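Local coordinates for protein PBP5 (Haemophilus influenzae, PDB 3A3J) that removes the terminal D-alanine from peptidoglycan precursor peptides as a serine-type D-alanyl-D-alanine carboxypeptidase of the peptidase S11 family, at residues Met122-Tyr125 / Val126-Gly130. Residues are numbered along the deposited sequence; the frame is centred on the assembly and turned at random.
Sequences MNKY and VQQFG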
ATOM      1  N   MET A 122      -1.591  15.479  -2.246  1.00 29.54           N
ATOM      2  CA  MET A 122      -1.824  14.153  -2.739  1.00 28.61           C
ATOM      3  C   MET A 122      -0.692  13.889  -3.683  1.00 29.20           C
ATOM      4  O   MET A 122      -0.126  12.790  -3.696  1.00 27.98           O
ATOM      5  CB  MET A 122      -3.185  14.034  -3.523  1.00 27.23           C
ATOM      6  CG  MET A 122      -4.448  14.098  -2.629  1.00 24.33           C
ATOM      7  SD  MET A 122      -5.906  14.181  -3.710  1.00 27.62           S
ATOM      8  CE  MET A 122      -6.228  12.408  -4.034  1.00 20.68           C
ATOM      9  N   ASN A 123      -0.377  14.900  -4.504  1.00 29.79           N
ATOM     10  CA  ASN A 123       0.646  14.706  -5.543  1.00 29.63           C
ATOM     11  C   ASN A 123       2.038  14.777  -4.919  1.00 28.99           C
ATOM     12  O   ASN A 123       2.920  14.161  -5.397  1.00 28.34           O
ATOM     13  CB  ASN A 123       0.511  15.633  -6.722  1.00 28.60           C
ATOM     14  CG  ASN A 123      -0.697  15.286  -7.592  1.00 31.28           C
ATOM     15  OD1 ASN A 123      -1.017  14.119  -7.761  1.00 30.17           O
ATOM     16  ND2 ASN A 123      -1.371  16.308  -8.154  1.00 28.35           N
ATOM     17  N   LYS A 124       2.172  15.476  -3.805  1.00 30.51           N
ATOM     18  CA  LYS A 124       3.412  15.425  -3.052  1.00 31.88           C
ATOM     19  C   LYS A 124       3.682  13.935  -2.812  1.00 32.46           C
ATOM     20  O   LYS A 124       4.761  13.458  -3.127  1.00 33.13           O
ATOM     21  CB  LYS A 124       3.327  16.185  -1.706  1.00 31.45           C
ATOM     22  CG  LYS A 124       4.647  16.185  -0.882  1.00 34.37           C
ATOM     23  CD  LYS A 124       4.551  16.747   0.564  1.00 36.84           C
ATOM     24  CE  LYS A 124       3.737  15.930   1.497  1.00 41.26           C
ATOM     25  NZ  LYS A 124       3.509  16.645   2.826  1.00 40.43           N
ATOM     26  N   TYR A 125       2.694  13.206  -2.245  1.00 31.32           N
ATOM     27  CA  TYR A 125       2.937  11.830  -1.775  1.00 28.72           C
ATOM     28  C   TYR A 125       3.158  10.896  -2.958  1.00 26.64           C
ATOM     29  O   TYR A 125       3.813   9.877  -2.848  1.00 27.06           O
ATOM     30  CB  TYR A 125       1.808  11.366  -0.902  1.00 28.10           C
ATOM     31  CG  TYR A 125       1.832  11.973   0.479  1.00 29.00           C
ATOM     32  CD1 TYR A 125       2.955  11.856   1.304  1.00 28.42           C
ATOM     33  CD2 TYR A 125       0.758  12.684   0.946  1.00 27.26           C
ATOM     34  CE1 TYR A 125       2.970  12.383   2.560  1.00 27.68           C
ATOM     35  CE2 TYR A 125       0.785  13.236   2.192  1.00 28.56           C
ATOM     36  CZ  TYR A 125       1.884  13.100   2.979  1.00 28.27           C
ATOM     37  OH  TYR A 125       1.855  13.626   4.248  1.00 36.84           O
ATOM     38  N   VAL A 126       2.612  11.260  -4.087  1.00 26.47           N
ATOM     39  CA  VAL A 126       2.816  10.504  -5.314  1.00 27.46           C
ATOM     40  C   VAL A 126       4.349  10.464  -5.578  1.00 29.85           C
ATOM     41  O   VAL A 126       4.898   9.404  -6.005  1.00 29.99           O
ATOM     42  CB  VAL A 126       2.026  11.116  -6.519  1.00 25.03           C
ATOM     43  CG1 VAL A 126       2.489  10.539  -7.867  1.00 25.17           C
ATOM     44  CG2 VAL A 126       0.483  10.905  -6.395  1.00 26.50           C
ATOM     45  N   GLN A 127       5.016  11.609  -5.356  1.00 30.74           N
ATOM     46  CA  GLN A 127       6.484  11.776  -5.624  1.00 31.58           C
ATOM     47  C   GLN A 127       7.202  11.068  -4.546  1.00 31.44           C
ATOM     48  O   GLN A 127       8.193  10.343  -4.754  1.00 32.52           O
ATOM     49  CB  GLN A 127       6.895  13.271  -5.517  1.00 31.30           C
ATOM     50  CG  GLN A 127       6.294  14.071  -6.604  1.00 33.99           C
ATOM     51  CD  GLN A 127       6.582  13.342  -7.877  1.00 42.69           C
ATOM     52  OE1 GLN A 127       7.620  12.709  -7.966  1.00 45.80           O
ATOM     53  NE2 GLN A 127       5.692  13.421  -8.876  1.00 45.28           N
ATOM     54  N   GLN A 128       6.735  11.307  -3.350  1.00 29.67           N
ATOM     55  CA  GLN A 128       7.441  10.773  -2.253  1.00 30.52           C
ATOM     56  C   GLN A 128       7.350   9.220  -2.237  1.00 32.50           C
ATOM     57  O   GLN A 128       8.273   8.584  -1.766  1.00 33.42           O
ATOM     58  CB  GLN A 128       6.858  11.388  -1.032  1.00 30.77           C
ATOM     59  CG  GLN A 128       7.438  10.955   0.256  1.00 32.79           C
ATOM     60  CD  GLN A 128       6.666  11.626   1.327  1.00 35.25           C
ATOM     61  OE1 GLN A 128       6.443  12.833   1.245  1.00 38.40           O
ATOM     62  NE2 GLN A 128       6.204  10.863   2.325  1.00 36.17           N
ATOM     63  N   PHE A 129       6.251   8.613  -2.728  1.00 32.16           N
ATOM     64  CA  PHE A 129       6.150   7.130  -2.812  1.00 31.33           C
ATOM     65  C   PHE A 129       6.948   6.595  -3.988  1.00 31.41           C
ATOM     66  O   PHE A 129       7.096   5.385  -4.113  1.00 31.21           O
ATOM     67  CB  PHE A 129       4.676   6.630  -3.012  1.00 29.95           C
ATOM     68  CG  PHE A 129       3.774   6.885  -1.842  1.00 26.98           C
ATOM     69  CD1 PHE A 129       4.279   7.310  -0.654  1.00 27.36           C
ATOM     70  CD2 PHE A 129       2.402   6.635  -1.932  1.00 27.90           C
ATOM     71  CE1 PHE A 129       3.448   7.520   0.439  1.00 29.95           C
ATOM     72  CE2 PHE A 129       1.542   6.822  -0.856  1.00 24.64           C
ATOM     73  CZ  PHE A 129       2.038   7.275   0.341  1.00 26.73           C
ATOM     74  N   GLY A 130       7.422   7.460  -4.888  1.00 31.12           N
ATOM     75  CA  GLY A 130       8.159   6.963  -6.058  1.00 30.24           C
ATOM     76  C   GLY A 130       7.380   6.423  -7.240  1.00 31.30           C
ATOM     77  O   GLY A 130       7.870   5.550  -7.979  1.00 32.05           O
TER
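Met-122 O accepts the backbone N-H of Val-126 at 3.2 Å, and Val-126 CG2 rests against the same oxygen. The Met-122 side chain leads away from this turn and touches Thr-38, Met-41 and Thr-42 of helix 38-51, near Lys-39, the probable proton acceptor of the active site. Asn-123 and Val-126 run side by side, with Asn-123 OD1 3.8 Å from Val-126 CG2; the amide ND2 is spent on the carbonyl of Phe-136, a residue that the Val-126 side chain also touches. Lys-124 O is gripped by Gln-128 N at 2.9 Å, fairly straight and in the carbonyl plane, while Gln-127 N adds a weak bond. The lysine chain kinks at chi3 (67°), which brings CE over one face of the Tyr-125 ring. NE2 of Gln-128 lies at the edge of that ring, near its plane, 3.5 Å from Tyr-125 CD1, and the amide is turned 74° from the ring. Gln-128 gets there with CG trans to its own N (chi1 179°) and an extended chain. Tyr-125 O receives Phe-129 N at 2.7 Å, the donor tilted out of the carbonyl plane, and the same oxygen sits over one face of the Phe-129 ring, 3.2 Å from CG. Tyr-44 of helix 38-51 meets both the Tyr-125 and Phe-129 rings edge-to-face, and His-160 stacks on Phe-129. Gly-130 is the first residue to leave helical angles, in a Schellman motif at the C-terminal end of the helix: its positive phi turns the chain, and its N bonds to Gln-127 O at 3.0 Å. The last two turns thus have two sides: Met-122, Tyr-125 and Phe-129 meet helix 38-51, while exposed Lys-124 and Gln-128 shield the buried tyrosine ring with methylene and amide groups.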